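Long-range contacts in Xaa-Pro dipeptidase (Pyrococcus horikoshii, PDB 1WY2), which probably splits dipeptides that carry proline at the C-terminal position and a nonpolar residue before it, using two metal ions per subunit: residues A[10-20]-A[115-124]; A[19-30]-A[88-97]. One frame throughout, in Å; residues are numbered along the deposited sequence. Where two conformers were deposited one is given.

Both contacts lie in the creatinase/prolidase-type N-terminal domain, away from the metal site, and both build on the same mixed sheet. Contact 2 is the more buried: it pairs strands 22-25 and 90-93, inner neighbours in that sheet, through backbone hydrogen bonds and a buried carboxylate. Contact 1, only partly buried, packs helix 6-17 against helix 118-125 with apolar side chains, and its polar bonds gather at one end, around one lysine and two waters. The two share Ser-19 and Ile-20, in the turn that leads from the first helix to the first strand, and meet again where Lys-115 pairs its backbone with Leu-91 and Ile-93.

Contact 1: A[10-20]-A[115-124]; sequences KIIEFMDKNSI and KKVDDVIRDM
Helix 6-17 and helix 118-125 pack against each other beside the central sheet of the N-terminal domain, their local axes 9.8 Å apart and running roughly antiparallel, at 148°. Phe-14 fills the middle of the interface. Its CG is anti to the backbone N (chi1 -178°), which carries the ring toward the start of the second helix. Val-120 CG1 lies over one ring face, offset toward the rim, while CB of the same valine sits 3.9 Å from Phe-14 CD2. On the opposite face the amide nitrogen of Asn-18 stands over the ring centre; Asn-18 ND2 is held there by an almost straight bond of 2.8 Å to Phe-14 O. The carbonyl oxygen of Lys-116 meets the ring edge, 3.6 Å from Phe-14 CE1. Farther along, Met-124 bends at chi3 (-73°) and brings CE to 4.0 Å from Ile-11 CG1, the two side chains crossing at about a right angle. The methylenes of Lys-10 slide past Met-124 in the opposite direction, with Lys-10 CD 3.8 Å from Met-124 CG.

At the other end, where a Schellman motif with Ser-19 as its C-prime residue closes the first helix, the extended chain of Lys-115 crosses Ile-20 and gives a hydrogen bond of 3.0 Å from NZ to Asn-18 O. Two waters accept from the same nitrogen, one donating to Asn-18 OD1, the other to Ser-19 O. A leucine in place of Lys-115 would probably leave Asn-18 O without this donor and both waters without their link to the strand. Apolar contact thus joins the helices, whereas the ammonium group binds Asn-18 O directly and Ser-19 O through a water, just past the helix C-terminus, whose partial negative charge is likely to suit it.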
loop_
_atom_site.group_PDB
_atom_site.type_symbol
_atom_site.label_atom_id
_atom_site.label_comp_id
_atom_site.label_asym_id
_atom_site.label_seq_id
_atom_site.Cartn_x
_atom_site.Cartn_y
_atom_site.Cartn_z
ATOM N N LYS A 10 26.265 6.781 -9.200
ATOM C CA LYS A 10 26.469 5.351 -9.011
ATOM C C LYS A 10 25.649 4.593 -10.041
ATOM O O LYS A 10 26.068 3.546 -10.538
ATOM C CB LYS A 10 26.069 4.930 -7.598
ATOM C CG LYS A 10 27.103 5.329 -6.556
ATOM C CD LYS A 10 26.772 4.781 -5.187
ATOM C CE LYS A 10 27.869 5.122 -4.188
ATOM N NZ LYS A 10 27.592 4.530 -2.848
ATOM N N ILE A 11 24.480 5.127 -10.372
ATOM C CA ILE A 11 23.634 4.494 -11.371
ATOM C C ILE A 11 24.277 4.663 -12.747
ATOM O O ILE A 11 24.267 3.741 -13.560
ATOM C CB ILE A 11 22.216 5.100 -11.356
ATOM C CG1 ILE A 11 21.506 4.672 -10.065
ATOM C CG2 ILE A 11 21.424 4.633 -12.579
ATOM C CD1 ILE A 11 20.201 5.389 -9.793
ATOM N N ILE A 12 24.849 5.837 -13.004
ATOM C CA ILE A 12 25.503 6.073 -14.290
ATOM C C ILE A 12 26.679 5.109 -14.464
ATOM O O ILE A 12 26.931 4.619 -15.569
ATOM C CB ILE A 12 25.998 7.535 -14.409
ATOM C CG1 ILE A 12 24.792 8.471 -14.553
ATOM C CG2 ILE A 12 26.944 7.678 -15.600
ATOM C CD1 ILE A 12 25.129 9.946 -14.475
ATOM N N GLU A 13 27.397 4.836 -13.377
ATOM C CA GLU A 13 28.529 3.910 -13.433
ATOM C C GLU A 13 28.019 2.537 -13.859
ATOM O O GLU A 13 28.562 1.911 -14.771
ATOM C CB GLU A 13 29.202 3.804 -12.065
ATOM C CG GLU A 13 30.271 2.722 -11.986
ATOM C CD GLU A 13 30.965 2.680 -10.638
ATOM O OE1 GLU A 13 30.267 2.550 -9.609
ATOM O OE2 GLU A 13 32.210 2.773 -10.605
ATOM N N PHE A 14 26.966 2.078 -13.190
ATOM C CA PHE A 14 26.365 0.787 -13.497
ATOM C C PHE A 14 25.920 0.757 -14.957
ATOM O O PHE A 14 26.119 -0.239 -15.652
ATOM C CB PHE A 14 25.170 0.536 -12.572
ATOM C CG PHE A 14 24.510 -0.801 -12.775
ATOM C CD1 PHE A 14 23.457 -0.943 -13.672
ATOM C CD2 PHE A 14 24.945 -1.917 -12.071
ATOM C CE1 PHE A 14 22.844 -2.184 -13.867
ATOM C CE2 PHE A 14 24.340 -3.164 -12.259
ATOM C CZ PHE A 14 23.289 -3.293 -13.158
ATOM N N MET A 15 25.319 1.855 -15.412
ATOM C CA MET A 15 24.853 1.963 -16.792
ATOM C C MET A 15 25.972 1.727 -17.798
ATOM O O MET A 15 25.824 0.930 -18.724
ATOM C CB MET A 15 24.266 3.351 -17.051
ATOM C CG MET A 15 22.905 3.595 -16.447
ATOM S SD MET A 15 22.440 5.331 -16.594
ATOM C CE MET A 15 22.634 5.575 -18.332
ATOM N N ASP A 16 27.089 2.428 -17.620
ATOM C CA ASP A 16 28.206 2.291 -18.546
ATOM C C ASP A 16 28.782 0.886 -18.563
ATOM O O ASP A 16 29.065 0.337 -19.627
ATOM C CB ASP A 16 29.316 3.289 -18.207
ATOM C CG ASP A 16 28.863 4.723 -18.335
ATOM O OD1 ASP A 16 28.121 5.034 -19.296
ATOM O OD2 ASP A 16 29.256 5.545 -17.484
ATOM N N LYS A 17 28.945 0.304 -17.383
ATOM C CA LYS A 17 29.508 -1.035 -17.271
ATOM C C LYS A 17 28.596 -2.133 -17.809
ATOM O O LYS A 17 29.060 -3.228 -18.124
ATOM C CB LYS A 17 29.860 -1.324 -15.812
ATOM C CG LYS A 17 30.912 -0.382 -15.256
ATOM C CD LYS A 17 31.286 -0.738 -13.831
ATOM C CE LYS A 17 32.392 0.166 -13.315
ATOM N NZ LYS A 17 33.607 0.091 -14.175
ATOM N N ASN A 18 27.305 -1.837 -17.922
ATOM C CA ASN A 18 26.338 -2.816 -18.409
ATOM C C ASN A 18 25.745 -2.459 -19.771
ATOM O O ASN A 18 24.727 -3.015 -20.181
ATOM C CB ASN A 18 25.219 -2.991 -17.377
ATOM C CG ASN A 18 25.684 -3.737 -16.138
ATOM O OD1 ASN A 18 25.645 -4.969 -16.088
ATOM N ND2 ASN A 18 26.147 -2.995 -15.140
ATOM N N SER A 19 26.396 -1.534 -20.469
ATOM C CA SER A 19 25.949 -1.102 -21.789
ATOM C C SER A 19 24.491 -0.654 -21.804
ATOM O O SER A 19 23.721 -1.036 -22.685
ATOM C CB SER A 19 26.151 -2.228 -22.808
ATOM O OG SER A 19 27.513 -2.612 -22.881
ATOM N N ILE A 20 24.116 0.157 -20.819
ATOM C CA ILE A 20 22.758 0.676 -20.728
ATOM C C ILE A 20 22.795 2.149 -21.120
ATOM O O ILE A 20 23.651 2.896 -20.652
ATOM C CB ILE A 20 22.202 0.538 -19.295
ATOM C CG1 ILE A 20 22.072 -0.944 -18.933
ATOM C CG2 ILE A 20 20.865 1.255 -19.189
ATOM C CD1 ILE A 20 21.677 -1.199 -17.491
ATOM N N LYS A 115 16.966 -3.812 -19.240
ATOM C CA LYS A 115 17.897 -4.495 -18.355
ATOM C C LYS A 115 17.584 -4.109 -16.918
ATOM O O LYS A 115 17.118 -3.002 -16.655
ATOM C CB LYS A 115 19.346 -4.128 -18.687
ATOM C CG LYS A 115 19.918 -4.865 -19.893
ATOM C CD LYS A 115 21.434 -4.738 -19.941
ATOM C CE LYS A 115 22.035 -5.636 -21.011
ATOM N NZ LYS A 115 23.525 -5.616 -20.973
ATOM N N LYS A 116 17.830 -5.029 -15.992
ATOM C CA LYS A 116 17.564 -4.778 -14.581
ATOM C C LYS A 116 18.638 -3.893 -13.958
ATOM O O LYS A 116 19.824 -4.061 -14.241
ATOM C CB LYS A 116 17.528 -6.096 -13.800
ATOM C CG LYS A 116 16.460 -7.084 -14.232
ATOM C CD LYS A 116 16.522 -8.340 -13.371
ATOM C CE LYS A 116 15.522 -9.385 -13.833
ATOM N NZ LYS A 116 15.788 -9.828 -15.230
ATOM N N VAL A 117 18.221 -2.959 -13.107
ATOM C CA VAL A 117 19.167 -2.090 -12.412
ATOM C C VAL A 117 19.035 -2.327 -10.910
ATOM O O VAL A 117 19.608 -1.605 -10.096
ATOM C CB VAL A 117 18.921 -0.593 -12.712
ATOM C CG1 VAL A 117 19.099 -0.333 -14.207
ATOM C CG2 VAL A 117 17.538 -0.171 -12.234
ATOM N N ASP A 118 18.280 -3.365 -10.563
ATOM C CA ASP A 118 18.038 -3.756 -9.176
ATOM C C ASP A 118 19.332 -3.834 -8.350
ATOM O O ASP A 118 19.382 -3.371 -7.209
ATOM C CB ASP A 118 17.332 -5.122 -9.171
ATOM C CG ASP A 118 16.821 -5.526 -7.801
ATOM O OD1 ASP A 118 15.852 -4.907 -7.317
ATOM O OD2 ASP A 118 17.382 -6.470 -7.208
ATOM N N ASP A 119 20.377 -4.416 -8.928
ATOM C CA ASP A 119 21.656 -4.570 -8.232
ATOM C C ASP A 119 22.265 -3.275 -7.696
ATOM O O ASP A 119 22.782 -3.245 -6.572
ATOM C CB ASP A 119 22.679 -5.251 -9.147
ATOM C CG ASP A 119 22.468 -6.753 -9.257
ATOM O OD1 ASP A 119 21.485 -7.273 -8.685
ATOM O OD2 ASP A 119 23.292 -7.415 -9.923
ATOM N N VAL A 120 22.229 -2.210 -8.493
ATOM C CA VAL A 120 22.812 -0.951 -8.042
ATOM C C VAL A 120 21.912 -0.252 -7.032
ATOM O O VAL A 120 22.399 0.382 -6.096
ATOM C CB VAL A 120 23.151 -0.008 -9.236
ATOM C CG1 VAL A 120 21.888 0.440 -9.952
ATOM C CG2 VAL A 120 23.962 1.182 -8.738
ATOM N N ILE A 121 20.599 -0.377 -7.204
ATOM C CA ILE A 121 19.669 0.232 -6.261
ATOM C C ILE A 121 19.870 -0.466 -4.919
ATOM O O ILE A 121 19.949 0.176 -3.872
ATOM C CB ILE A 121 18.203 0.060 -6.718
ATOM C CG1 ILE A 121 17.985 0.795 -8.045
ATOM C CG2 ILE A 121 17.257 0.598 -5.649
ATOM C CD1 ILE A 121 18.327 2.272 -8.001
ATOM N N ARG A 122 19.964 -1.790 -4.963
ATOM C CA ARG A 122 20.179 -2.588 -3.758
ATOM C C ARG A 122 21.500 -2.233 -3.080
ATOM O O ARG A 122 21.548 -1.988 -1.878
ATOM C CB ARG A 122 20.191 -4.080 -4.106
ATOM C CG ARG A 122 20.605 -4.990 -2.953
ATOM C CD ARG A 122 21.046 -6.344 -3.488
ATOM N NE ARG A 122 22.217 -6.205 -4.350
ATOM C CZ ARG A 122 22.729 -7.187 -5.086
ATOM N NH1 ARG A 122 22.172 -8.390 -5.070
ATOM N NH2 ARG A 122 23.804 -6.965 -5.832
ATOM N N ASP A 123 22.577 -2.216 -3.855
ATOM C CA ASP A 123 23.887 -1.914 -3.298
ATOM C C ASP A 123 23.918 -0.588 -2.543
ATOM O O ASP A 123 24.648 -0.450 -1.564
ATOM C CB ASP A 123 24.952 -1.938 -4.402
ATOM C CG ASP A 123 25.288 -3.354 -4.860
ATOM O OD1 ASP A 123 24.719 -4.320 -4.304
ATOM O OD2 ASP A 123 26.122 -3.505 -5.777
ATOM N N MET A 124 23.128 0.381 -2.993
ATOM C CA MET A 124 23.073 1.673 -2.318
ATOM C C MET A 124 22.184 1.639 -1.077
ATOM O O MET A 124 22.630 1.970 0.022
ATOM C CB MET A 124 22.554 2.760 -3.261
ATOM C CG MET A 124 23.493 3.111 -4.405
ATOM S SD MET A 124 22.935 4.591 -5.279
ATOM C CE MET A 124 21.506 3.938 -6.153
HETATM O O HOH W 1 24.216 -6.287 -18.096
HETATM O O HOH W 2 23.236 -3.977 -23.231
#

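Contact 2: A[19-30]-A[88-97]; sequences SIDAVLIAKNPN and IKSLGIESSL. With GOL (glycerol), chain G.
Glu-94 OE2 is gripped by two donors from the turn and helix that follow strand 22-25. Lys-27 N reaches the syn lone pair of Glu-94 OE2 at 3.1 Å, and Asn-30 ND2 meets the same OE2 on its anti side at 2.8 Å, with the amide and carboxylate planes 47° apart. The other oxygen, Glu-94 OE1, takes a 2.7 Å bond from Ala-26 N, which comes from above the carboxylate plane. Water 3 donates to this oxygen and to Leu-24 O while accepting from Glu-94 N, so it bridges the two strands just beyond their last direct backbone bond.

That pairing is parallel. Gly-92 N binds Ala-22 O at 2.7 Å, and Leu-24 N binds Gly-92 O at 2.9 Å. Gly-92, without a side chain, sits close against Ile-20 CG2 and Val-23 CG2. On the other face Leu-91, with CG anti to its backbone N (chi1 -178°), turns CD1 toward Ala-22 and Leu-24, and Ile-88 CD1 packs 3.6 Å from Ala-22 CB. Where the strands begin, Asp-21 OD2 accepts from Ser-90 N at 2.9 Å through its anti lone pair, while Asp-21 N returns a bond to Ser-90 O.

A glycerol, probably from the crystallisation liquor, hydrogen-bonds Lys-27 NZ, Asn-30 ND2 and Ser-95 N; the same lysine also forms a salt bridge with Glu-292. Arg-125 binds Asn-30 OD1 and so probably helps set the amide that faces Glu-94. With two backbone N-H groups, an amide and a water around it, the buried carboxylate is probably stabilised as an anion without a direct cationic partner across this strand pair.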
loop_
_atom_site.group_PDB
_atom_site.type_symbol
_atom_site.label_atom_id
_atom_site.label_comp_id
_atom_site.label_asym_id
_atom_site.label_seq_id
_atom_site.Cartn_x
_atom_site.Cartn_y
_atom_site.Cartn_z
ATOM N N SER A 19 26.396 -1.534 -20.469
ATOM C CA SER A 19 25.949 -1.102 -21.789
ATOM C C SER A 19 24.491 -0.654 -21.804
ATOM O O SER A 19 23.721 -1.036 -22.685
ATOM C CB SER A 19 26.151 -2.228 -22.808
ATOM O OG SER A 19 27.513 -2.612 -22.881
ATOM N N ILE A 20 24.116 0.157 -20.819
ATOM C CA ILE A 20 22.758 0.676 -20.728
ATOM C C ILE A 20 22.795 2.149 -21.120
ATOM O O ILE A 20 23.651 2.896 -20.652
ATOM C CB ILE A 20 22.202 0.538 -19.295
ATOM C CG1 ILE A 20 22.072 -0.944 -18.933
ATOM C CG2 ILE A 20 20.865 1.255 -19.189
ATOM C CD1 ILE A 20 21.677 -1.199 -17.491
ATOM N N ASP A 21 21.866 2.564 -21.978
ATOM C CA ASP A 21 21.829 3.944 -22.449
ATOM C C ASP A 21 21.155 4.935 -21.509
ATOM O O ASP A 21 21.558 6.097 -21.430
ATOM C CB ASP A 21 21.166 3.992 -23.827
ATOM C CG ASP A 21 21.901 3.146 -24.847
ATOM O OD1 ASP A 21 23.097 3.418 -25.084
ATOM O OD2 ASP A 21 21.291 2.206 -25.402
ATOM N N ALA A 22 20.126 4.483 -20.802
ATOM C CA ALA A 22 19.412 5.343 -19.868
ATOM C C ALA A 22 18.718 4.492 -18.815
ATOM O O ALA A 22 18.480 3.304 -19.027
ATOM C CB ALA A 22 18.385 6.186 -20.611
ATOM N N VAL A 23 18.406 5.104 -17.679
ATOM C CA VAL A 23 17.725 4.403 -16.602
ATOM C C VAL A 23 16.462 5.141 -16.183
ATOM O O VAL A 23 16.447 6.368 -16.075
ATOM C CB VAL A 23 18.642 4.237 -15.369
ATOM C CG1 VAL A 23 17.823 3.797 -14.151
ATOM C CG2 VAL A 23 19.716 3.208 -15.670
ATOM N N LEU A 24 15.397 4.379 -15.960
ATOM C CA LEU A 24 14.123 4.937 -15.537
ATOM C C LEU A 24 13.807 4.455 -14.124
ATOM O O LEU A 24 13.789 3.254 -13.872
ATOM C CB LEU A 24 13.006 4.489 -16.487
ATOM C CG LEU A 24 11.583 4.887 -16.087
ATOM C CD1 LEU A 24 11.464 6.403 -16.044
ATOM C CD2 LEU A 24 10.586 4.301 -17.082
ATOM N N ILE A 25 13.574 5.394 -13.211
ATOM C CA ILE A 25 13.239 5.075 -11.820
ATOM C C ILE A 25 11.808 5.554 -11.578
ATOM O O ILE A 25 11.518 6.743 -11.733
ATOM C CB ILE A 25 14.191 5.801 -10.835
ATOM C CG1 ILE A 25 15.637 5.355 -11.086
ATOM C CG2 ILE A 25 13.792 5.500 -9.387
ATOM C CD1 ILE A 25 15.885 3.874 -10.846
ATOM N N ALA A 26 10.919 4.639 -11.190
ATOM C CA ALA A 26 9.516 4.989 -10.970
ATOM C C ALA A 26 8.905 4.594 -9.624
ATOM O O ALA A 26 7.866 5.132 -9.241
ATOM C CB ALA A 26 8.669 4.409 -12.094
ATOM N N LYS A 27 9.524 3.663 -8.903
ATOM C CA LYS A 27 8.966 3.253 -7.613
ATOM C C LYS A 27 9.176 4.363 -6.583
ATOM O O LYS A 27 10.287 4.868 -6.421
ATOM C CB LYS A 27 9.612 1.950 -7.137
ATOM C CG LYS A 27 8.775 1.200 -6.107
ATOM C CD LYS A 27 9.429 -0.108 -5.672
ATOM C CE LYS A 27 8.515 -0.891 -4.732
ATOM N NZ LYS A 27 9.123 -2.175 -4.276
ATOM N N ASN A 28 8.101 4.734 -5.890
ATOM C CA ASN A 28 8.132 5.809 -4.900
ATOM C C ASN A 28 9.338 5.863 -3.969
ATOM O O ASN A 28 9.983 6.909 -3.843
ATOM C CB ASN A 28 6.851 5.791 -4.064
ATOM C CG ASN A 28 5.608 5.930 -4.913
ATOM O OD1 ASN A 28 5.559 6.752 -5.827
ATOM N ND2 ASN A 28 4.592 5.130 -4.612
ATOM N N PRO A 29 9.654 4.751 -3.285
ATOM C CA PRO A 29 10.816 4.801 -2.390
ATOM C C PRO A 29 12.120 5.133 -3.117
ATOM O O PRO A 29 12.965 5.853 -2.580
ATOM C CB PRO A 29 10.825 3.409 -1.748
ATOM C CG PRO A 29 10.138 2.548 -2.764
ATOM C CD PRO A 29 9.012 3.427 -3.245
ATOM N N ASN A 30 12.279 4.623 -4.335
ATOM C CA ASN A 30 13.489 4.897 -5.103
ATOM C C ASN A 30 13.518 6.328 -5.619
ATOM O O ASN A 30 14.579 6.956 -5.672
ATOM C CB ASN A 30 13.624 3.911 -6.267
ATOM C CG ASN A 30 13.882 2.498 -5.789
ATOM O OD1 ASN A 30 14.545 2.298 -4.775
ATOM N ND2 ASN A 30 13.373 1.514 -6.519
ATOM N N ILE A 88 16.207 6.057 -27.069
ATOM C CA ILE A 88 16.886 5.149 -26.153
ATOM C C ILE A 88 16.845 3.712 -26.667
ATOM O O ILE A 88 15.778 3.188 -26.982
ATOM C CB ILE A 88 16.241 5.199 -24.753
ATOM C CG1 ILE A 88 16.334 6.621 -24.193
ATOM C CG2 ILE A 88 16.931 4.206 -23.827
ATOM C CD1 ILE A 88 15.611 6.816 -22.876
ATOM N N LYS A 89 18.011 3.082 -26.747
ATOM C CA LYS A 89 18.105 1.704 -27.217
ATOM C C LYS A 89 17.928 0.719 -26.063
ATOM O O LYS A 89 17.001 -0.090 -26.062
ATOM C CB LYS A 89 19.459 1.462 -27.887
ATOM C CG LYS A 89 19.685 2.283 -29.148
ATOM C CD LYS A 89 18.711 1.893 -30.252
ATOM C CE LYS A 89 18.898 0.439 -30.667
ATOM N NZ LYS A 89 17.974 0.044 -31.769
ATOM N N SER A 90 18.827 0.795 -25.087
ATOM C CA SER A 90 18.786 -0.080 -23.921
ATOM C C SER A 90 18.392 0.728 -22.688
ATOM O O SER A 90 19.117 1.633 -22.281
ATOM C CB SER A 90 20.161 -0.723 -23.709
ATOM O OG SER A 90 20.145 -1.641 -22.629
ATOM N N LEU A 91 17.247 0.395 -22.094
ATOM C CA LEU A 91 16.756 1.103 -20.913
ATOM C C LEU A 91 16.854 0.266 -19.641
ATOM O O LEU A 91 16.380 -0.867 -19.599
ATOM C CB LEU A 91 15.292 1.518 -21.119
ATOM C CG LEU A 91 14.617 2.308 -19.991
ATOM C CD1 LEU A 91 15.186 3.727 -19.946
ATOM C CD2 LEU A 91 13.114 2.357 -20.215
ATOM N N GLY A 92 17.466 0.831 -18.603
ATOM C CA GLY A 92 17.583 0.121 -17.340
ATOM C C GLY A 92 16.329 0.387 -16.528
ATOM O O GLY A 92 15.907 1.538 -16.412
ATOM N N ILE A 93 15.730 -0.661 -15.967
ATOM C CA ILE A 93 14.502 -0.504 -15.190
ATOM C C ILE A 93 14.485 -1.302 -13.888
ATOM O O ILE A 93 15.269 -2.233 -13.701
ATOM C CB ILE A 93 13.252 -0.918 -16.012
ATOM C CG1 ILE A 93 13.362 -2.386 -16.435
ATOM C CG2 ILE A 93 13.109 -0.021 -17.242
ATOM C CD1 ILE A 93 12.066 -2.952 -17.013
ATOM N N GLU A 94 13.579 -0.918 -12.991
ATOM C CA GLU A 94 13.423 -1.590 -11.701
ATOM C C GLU A 94 12.651 -2.893 -11.890
ATOM O O GLU A 94 11.818 -3.006 -12.788
ATOM C CB GLU A 94 12.639 -0.706 -10.736
ATOM C CG GLU A 94 13.257 0.649 -10.460
ATOM C CD GLU A 94 12.207 1.688 -10.130
ATOM O OE1 GLU A 94 11.332 1.939 -10.991
ATOM O OE2 GLU A 94 12.246 2.254 -9.019
ATOM N N SER A 95 12.916 -3.866 -11.029
ATOM C CA SER A 95 12.231 -5.151 -11.118
ATOM C C SER A 95 10.749 -5.011 -10.789
ATOM O O SER A 95 9.969 -5.940 -11.002
ATOM C CB SER A 95 12.879 -6.156 -10.166
ATOM O OG SER A 95 14.212 -6.434 -10.557
ATOM N N SER A 96 10.366 -3.845 -10.281
ATOM C CA SER A 96 8.981 -3.580 -9.911
ATOM C C SER A 96 8.149 -2.938 -11.025
ATOM O O SER A 96 6.933 -2.815 -10.895
ATOM C CB SER A 96 8.944 -2.676 -8.680
ATOM O OG SER A 96 9.695 -1.492 -8.903
ATOM N N LEU A 97 8.797 -2.531 -12.113
ATOM C CA LEU A 97 8.071 -1.886 -13.207
ATOM C C LEU A 97 7.041 -2.848 -13.793
ATOM O O LEU A 97 7.380 -3.951 -14.218
ATOM C CB LEU A 97 9.041 -1.420 -14.294
ATOM C CG LEU A 97 8.512 -0.253 -15.133
ATOM C CD1 LEU A 97 8.285 0.955 -14.229
ATOM C CD2 LEU A 97 9.502 0.082 -16.240
HETATM C C1 GOL G . 12.510 -3.253 -6.578
HETATM O O1 GOL G . 11.222 -3.092 -6.000
HETATM C C2 GOL G . 13.216 -1.911 -6.760
HETATM O O2 GOL G . 13.356 -1.263 -5.490
HETATM C C3 GOL G . 14.600 -2.116 -7.379
HETATM O O3 GOL G . 14.523 -2.757 -8.641
HETATM O O HOH W 3 11.974 1.318 -13.525
#